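Peroxisomal fatty acid beta-oxidation multifunctional protein MFP2 (Arabidopsis thaliana, PDB 2WTB) catalyses the hydration and dehydrogenation steps of peroxisomal fatty acid beta-oxidation during seed germination, also serving the pathway that leads to benzoic acid. Local coordinates at residues E387-V392 against K415-H420; V392-E397 against H420-S425. One frame throughout, in Å; residues are numbered along the deposited sequence.

Contact 1: residues E387-V392 against K415-H420; sequences ESFRDV and KYCPQH
Arg390 lies across the backbone of Tyr416, where a type I beta turn, Phe389 to Val392, meets the C-terminal end of helix 403-416 in the Rossmann-type NAD-binding domain. The Arg390 side chain starts from a CB directed away from 415-420, and a bend at chi2 (-66°) brings it back. CG only skirts the Tyr416 carbonyl, whereas CD packs on it, 3.1 Å from Tyr416 O. At NE the chain makes a nearly straight but weak bond to Glu387 OE2 (3.3 Å), part of a salt bridge that probably helps to fix the guanidinium's rotation. CZ follows above the Tyr416 backbone, whose CA sits over one face of the guanidinium. Of the terminal nitrogens, NH1 is 3.6 Å from Lys415 O, while NH2 reaches Tyr416 CD1 at 3.6 Å. Guanidinium and phenol planes lie 68° apart, which excludes a parallel stack. Glu387 OE1 approaches the same ring at its edge, 3.9 Å from Tyr416 CE1. On the buried side Phe389 takes part through its ring edge: the ring runs on to strands 315-318 and 338-341, and Cys417 SG sits at that edge, 89° off the normal and 4.0 Å from Phe389 CD2. The turn's own acceptor, Phe389 O, which accepts the hydrogen bond from Val392 N, also has Pro418 CD against it at 3.2 Å.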
loop_
_atom_site.group_PDB
_atom_site.type_symbol
_atom_site.label_atom_id
_atom_site.label_comp_id
_atom_site.label_asym_id
_atom_site.label_seq_id
_atom_site.Cartn_x
_atom_site.Cartn_y
_atom_site.Cartn_z
ATOM N N GLU A 387 -21.973 31.668 -6.220
ATOM C CA GLU A 387 -21.504 32.399 -7.396
ATOM C C GLU A 387 -20.038 32.117 -7.710
ATOM O O GLU A 387 -19.552 32.439 -8.795
ATOM C CB GLU A 387 -21.730 33.903 -7.224
ATOM C CG GLU A 387 -23.188 34.319 -7.325
ATOM C CD GLU A 387 -23.813 33.935 -8.655
ATOM O OE1 GLU A 387 -25.041 33.713 -8.693
ATOM O OE2 GLU A 387 -23.076 33.849 -9.660
ATOM N N SER A 388 -19.338 31.513 -6.757
ATOM C CA SER A 388 -17.938 31.162 -6.946
ATOM C C SER A 388 -17.798 29.749 -7.505
ATOM O O SER A 388 -16.702 29.194 -7.552
ATOM C CB SER A 388 -17.174 31.295 -5.627
ATOM O OG SER A 388 -17.916 30.742 -4.554
ATOM N N PHE A 389 -18.919 29.177 -7.933
ATOM C CA PHE A 389 -18.936 27.832 -8.498
ATOM C C PHE A 389 -18.979 27.878 -10.022
ATOM O O PHE A 389 -18.932 26.845 -10.687
ATOM C CB PHE A 389 -20.138 27.045 -7.972
ATOM C CG PHE A 389 -19.981 26.570 -6.557
ATOM C CD1 PHE A 389 -19.633 27.452 -5.548
ATOM C CD2 PHE A 389 -20.197 25.244 -6.233
ATOM C CE1 PHE A 389 -19.492 27.016 -4.245
ATOM C CE2 PHE A 389 -20.061 24.803 -4.934
ATOM C CZ PHE A 389 -19.707 25.690 -3.938
ATOM N N ARG A 390 -19.069 29.087 -10.567
ATOM C CA ARG A 390 -19.141 29.275 -12.010
ATOM C C ARG A 390 -17.838 28.871 -12.690
ATOM O O ARG A 390 -17.731 28.902 -13.915
ATOM C CB ARG A 390 -19.455 30.735 -12.334
ATOM C CG ARG A 390 -20.707 31.265 -11.659
ATOM C CD ARG A 390 -21.948 30.566 -12.183
ATOM N NE ARG A 390 -23.171 31.209 -11.712
ATOM C CZ ARG A 390 -24.391 30.882 -12.123
ATOM N NH1 ARG A 390 -24.556 29.919 -13.020
ATOM N NH2 ARG A 390 -25.447 31.522 -11.641
ATOM N N ASP A 391 -16.850 28.487 -11.890
ATOM C CA ASP A 391 -15.519 28.208 -12.406
ATOM C C ASP A 391 -15.022 26.829 -11.977
ATOM O O ASP A 391 -13.949 26.392 -12.393
ATOM C CB ASP A 391 -14.547 29.289 -11.926
ATOM C CG ASP A 391 -13.245 29.289 -12.697
ATOM O OD1 ASP A 391 -13.233 28.810 -13.850
ATOM O OD2 ASP A 391 -12.231 29.775 -12.151
ATOM N N VAL A 392 -15.807 26.146 -11.150
ATOM C CA VAL A 392 -15.381 24.877 -10.563
ATOM C C VAL A 392 -15.469 23.710 -11.545
ATOM O O VAL A 392 -16.444 23.576 -12.281
ATOM C CB VAL A 392 -16.198 24.537 -9.302
ATOM C CG1 VAL A 392 -15.595 23.337 -8.594
ATOM C CG2 VAL A 392 -16.246 25.732 -8.368
ATOM N N LYS A 415 -27.351 23.993 -10.921
ATOM C CA LYS A 415 -27.745 25.341 -11.310
ATOM C C LYS A 415 -26.551 26.283 -11.465
ATOM O O LYS A 415 -26.384 26.912 -12.510
ATOM C CB LYS A 415 -28.740 25.921 -10.302
ATOM C CG LYS A 415 -29.245 27.310 -10.665
ATOM C CD LYS A 415 -30.129 27.889 -9.573
ATOM C CE LYS A 415 -31.379 27.051 -9.365
ATOM N NZ LYS A 415 -32.228 27.596 -8.269
ATOM N N TYR A 416 -25.723 26.369 -10.427
ATOM C CA TYR A 416 -24.634 27.345 -10.390
ATOM C C TYR A 416 -23.320 26.839 -10.992
ATOM O O TYR A 416 -22.385 27.616 -11.188
ATOM C CB TYR A 416 -24.395 27.826 -8.954
ATOM C CG TYR A 416 -25.605 28.468 -8.312
ATOM C CD1 TYR A 416 -25.903 29.806 -8.531
ATOM C CD2 TYR A 416 -26.447 27.735 -7.485
ATOM C CE1 TYR A 416 -27.008 30.398 -7.945
ATOM C CE2 TYR A 416 -27.554 28.318 -6.897
ATOM C CZ TYR A 416 -27.830 29.648 -7.129
ATOM O OH TYR A 416 -28.932 30.232 -6.545
ATOM N N CYS A 417 -23.250 25.545 -11.283
ATOM C CA CYS A 417 -22.025 24.955 -11.818
ATOM C C CYS A 417 -21.993 24.949 -13.341
ATOM O O CYS A 417 -23.035 25.050 -13.991
ATOM C CB CYS A 417 -21.843 23.526 -11.298
ATOM S SG CYS A 417 -21.241 23.414 -9.604
ATOM N N PRO A 418 -20.785 24.843 -13.913
ATOM C CA PRO A 418 -20.596 24.649 -15.354
ATOM C C PRO A 418 -21.150 23.295 -15.793
ATOM O O PRO A 418 -21.257 22.383 -14.971
ATOM C CB PRO A 418 -19.072 24.669 -15.513
ATOM C CG PRO A 418 -18.569 25.401 -14.312
ATOM C CD PRO A 418 -19.508 25.045 -13.208
ATOM N N GLN A 419 -21.488 23.170 -17.073
ATOM C CA GLN A 419 -22.140 21.966 -17.583
ATOM C C GLN A 419 -21.238 20.735 -17.558
ATOM O O GLN A 419 -21.719 19.604 -17.631
ATOM C CB GLN A 419 -22.657 22.205 -19.005
ATOM C CG GLN A 419 -23.389 23.525 -19.184
ATOM C CD GLN A 419 -24.493 23.725 -18.164
ATOM O OE1 GLN A 419 -24.943 22.775 -17.523
ATOM N NE2 GLN A 419 -24.939 24.968 -18.011
ATOM N N HIS A 420 -19.933 20.961 -17.457
ATOM C CA HIS A 420 -18.957 19.880 -17.486
ATOM C C HIS A 420 -18.552 19.457 -16.078
ATOM O O HIS A 420 -17.923 18.417 -15.888
ATOM C CB HIS A 420 -17.713 20.327 -18.250
ATOM C CG HIS A 420 -16.932 21.397 -17.553
ATOM N ND1 HIS A 420 -17.259 22.734 -17.638
ATOM C CD2 HIS A 420 -15.842 21.327 -16.754
ATOM C CE1 HIS A 420 -16.401 23.441 -16.926
ATOM N NE2 HIS A 420 -15.531 22.612 -16.378
#

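Contact 2: residues V392-E397 against H420-S425; sequences VDMVIE and HCILAS
Glu397 and Ser425 both extend with the gamma atom opposite the backbone N (chi1 163° and 166°), and a bend at chi2 of Glu397 turns its carboxylate across to the serine. They end two parallel neighbours, strands 394-397 and 422-425, of the Rossmann-type sheet, joined through helix 403-416 as a beta-alpha-beta unit. Ser425 OG donates to Glu397 OE1 at 2.8 Å on the syn side, while OE2 takes Val399 N and a salt bridge from Lys406 NZ. The parallel register is set by four backbone bonds that alternate in direction: Ile422 N to Asp393 O (3.2 Å), Val395 N to Ile422 O (2.8 Å), Ala424 N to Val395 O (2.9 Å) and Glu397 N to Ala424 O (3.1 Å). The third is clearly bent at its hydrogen; the first two are nearly straight. On the face of Met394, the fully extended thioether chain brings CG up against Ile422 CB and CE to 3.7 Å from Ala424 CB. Toward the other face, which helix 403-416 covers, Val395 CG2 packs on Cys421 SG at 3.8 Å. Ahead of the strands, the Asp393 carboxylate is gripped twice, OD2 by Lys313 N and OD1 by His420. His420 NE2 donates to Asp393 OD1 over 3.1 Å, a nearly straight bond with OD1 in the plane of the imidazole, but it reaches the carboxylate from above, 46° out of that group's plane.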
loop_
_atom_site.group_PDB
_atom_site.type_symbol
_atom_site.label_atom_id
_atom_site.label_comp_id
_atom_site.label_asym_id
_atom_site.label_seq_id
_atom_site.Cartn_x
_atom_site.Cartn_y
_atom_site.Cartn_z
ATOM N N VAL A 392 -15.807 26.146 -11.150
ATOM C CA VAL A 392 -15.381 24.877 -10.563
ATOM C C VAL A 392 -15.469 23.710 -11.545
ATOM O O VAL A 392 -16.444 23.576 -12.281
ATOM C CB VAL A 392 -16.198 24.537 -9.302
ATOM C CG1 VAL A 392 -15.595 23.337 -8.594
ATOM C CG2 VAL A 392 -16.246 25.732 -8.368
ATOM N N ASP A 393 -14.439 22.867 -11.540
ATOM C CA ASP A 393 -14.369 21.717 -12.438
ATOM C C ASP A 393 -14.881 20.436 -11.785
ATOM O O ASP A 393 -15.207 19.468 -12.473
ATOM C CB ASP A 393 -12.936 21.513 -12.934
ATOM C CG ASP A 393 -12.470 22.633 -13.844
ATOM O OD1 ASP A 393 -13.329 23.387 -14.348
ATOM O OD2 ASP A 393 -11.245 22.757 -14.059
ATOM N N MET A 394 -14.944 20.432 -10.456
ATOM C CA MET A 394 -15.453 19.285 -9.712
ATOM C C MET A 394 -15.932 19.662 -8.317
ATOM O O MET A 394 -15.257 20.393 -7.594
ATOM C CB MET A 394 -14.394 18.191 -9.594
ATOM C CG MET A 394 -14.811 17.069 -8.659
ATOM S SD MET A 394 -13.544 15.818 -8.414
ATOM C CE MET A 394 -14.404 14.713 -7.300
ATOM N N VAL A 395 -17.093 19.141 -7.939
ATOM C CA VAL A 395 -17.660 19.399 -6.624
ATOM C C VAL A 395 -17.770 18.112 -5.816
ATOM O O VAL A 395 -18.155 17.066 -6.343
ATOM C CB VAL A 395 -19.061 20.025 -6.731
ATOM C CG1 VAL A 395 -19.697 20.136 -5.351
ATOM C CG2 VAL A 395 -18.989 21.382 -7.407
ATOM N N ILE A 396 -17.422 18.195 -4.535
ATOM C CA ILE A 396 -17.592 17.077 -3.619
ATOM C C ILE A 396 -18.423 17.516 -2.422
ATOM O O ILE A 396 -18.008 18.376 -1.646
ATOM C CB ILE A 396 -16.240 16.536 -3.119
ATOM C CG1 ILE A 396 -15.355 16.127 -4.298
ATOM C CG2 ILE A 396 -16.454 15.362 -2.172
ATOM C CD1 ILE A 396 -14.008 15.560 -3.883
ATOM N N GLU A 397 -19.604 16.927 -2.279
ATOM C CA GLU A 397 -20.488 17.261 -1.171
ATOM C C GLU A 397 -20.248 16.339 0.022
ATOM O O GLU A 397 -20.300 15.117 -0.108
ATOM C CB GLU A 397 -21.950 17.198 -1.621
ATOM C CG GLU A 397 -22.953 17.132 -0.486
ATOM C CD GLU A 397 -23.214 15.713 -0.030
ATOM O OE1 GLU A 397 -23.410 14.840 -0.902
ATOM O OE2 GLU A 397 -23.226 15.472 1.197
ATOM N N HIS A 420 -19.933 20.961 -17.457
ATOM C CA HIS A 420 -18.957 19.880 -17.486
ATOM C C HIS A 420 -18.552 19.457 -16.078
ATOM O O HIS A 420 -17.923 18.417 -15.888
ATOM C CB HIS A 420 -17.713 20.327 -18.250
ATOM C CG HIS A 420 -16.932 21.397 -17.553
ATOM N ND1 HIS A 420 -17.259 22.734 -17.638
ATOM C CD2 HIS A 420 -15.842 21.327 -16.754
ATOM C CE1 HIS A 420 -16.401 23.441 -16.926
ATOM N NE2 HIS A 420 -15.531 22.612 -16.378
ATOM N N CYS A 421 -18.913 20.276 -15.096
ATOM C CA CYS A 421 -18.483 20.067 -13.716
ATOM C C CYS A 421 -18.961 18.735 -13.146
ATOM O O CYS A 421 -20.126 18.365 -13.299
ATOM C CB CYS A 421 -18.971 21.216 -12.836
ATOM S SG CYS A 421 -18.385 21.141 -11.145
ATOM N N ILE A 422 -18.054 18.021 -12.485
ATOM C CA ILE A 422 -18.383 16.733 -11.881
ATOM C C ILE A 422 -19.163 16.913 -10.581
ATOM O O ILE A 422 -18.763 17.684 -9.709
ATOM C CB ILE A 422 -17.118 15.895 -11.616
ATOM C CG1 ILE A 422 -16.458 15.506 -12.940
ATOM C CG2 ILE A 422 -17.459 14.656 -10.806
ATOM C CD1 ILE A 422 -15.128 14.819 -12.782
ATOM N N LEU A 423 -20.282 16.206 -10.463
ATOM C CA LEU A 423 -21.139 16.310 -9.288
ATOM C C LEU A 423 -20.938 15.120 -8.353
ATOM O O LEU A 423 -21.775 14.219 -8.282
ATOM C CB LEU A 423 -22.608 16.428 -9.705
ATOM C CG LEU A 423 -23.116 17.823 -10.090
ATOM C CD1 LEU A 423 -22.023 18.671 -10.726
ATOM C CD2 LEU A 423 -24.332 17.728 -11.005
ATOM N N ALA A 424 -19.821 15.130 -7.634
ATOM C CA ALA A 424 -19.447 14.011 -6.782
ATOM C C ALA A 424 -19.957 14.181 -5.354
ATOM O O ALA A 424 -20.085 15.302 -4.858
ATOM C CB ALA A 424 -17.936 13.828 -6.789
ATOM N N SER A 425 -20.243 13.060 -4.702
ATOM C CA SER A 425 -20.710 13.071 -3.321
ATOM C C SER A 425 -19.908 12.124 -2.437
ATOM O O SER A 425 -19.534 11.029 -2.857
ATOM C CB SER A 425 -22.192 12.709 -3.246
ATOM O OG SER A 425 -22.568 12.416 -1.913
#

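In the fold
Followed from the N terminus, the chain leaves strand 380-383, passes through 387-392, enters strand 394-397, crosses by helix 403-416 and returns through 415-420 into strand 422-425. Contact 1 closes a loop holding strand 394-397 and most of helix 403-416; contact 2 closes the crossover through that helix. Their segments alternate along the chain, so they cross instead of nesting. Contact 1 joins the approach to the first strand with the exit from the helix; contact 2 continues the pairing into the sheet, where strand 394-397 lies between 315-318 and 422-425. Val392 and His420 belong to both contacts. The centres of the two contacts lie about 9 Å apart, and Val395 CG2 packs against Cys417 SG at 3.7 Å where they meet.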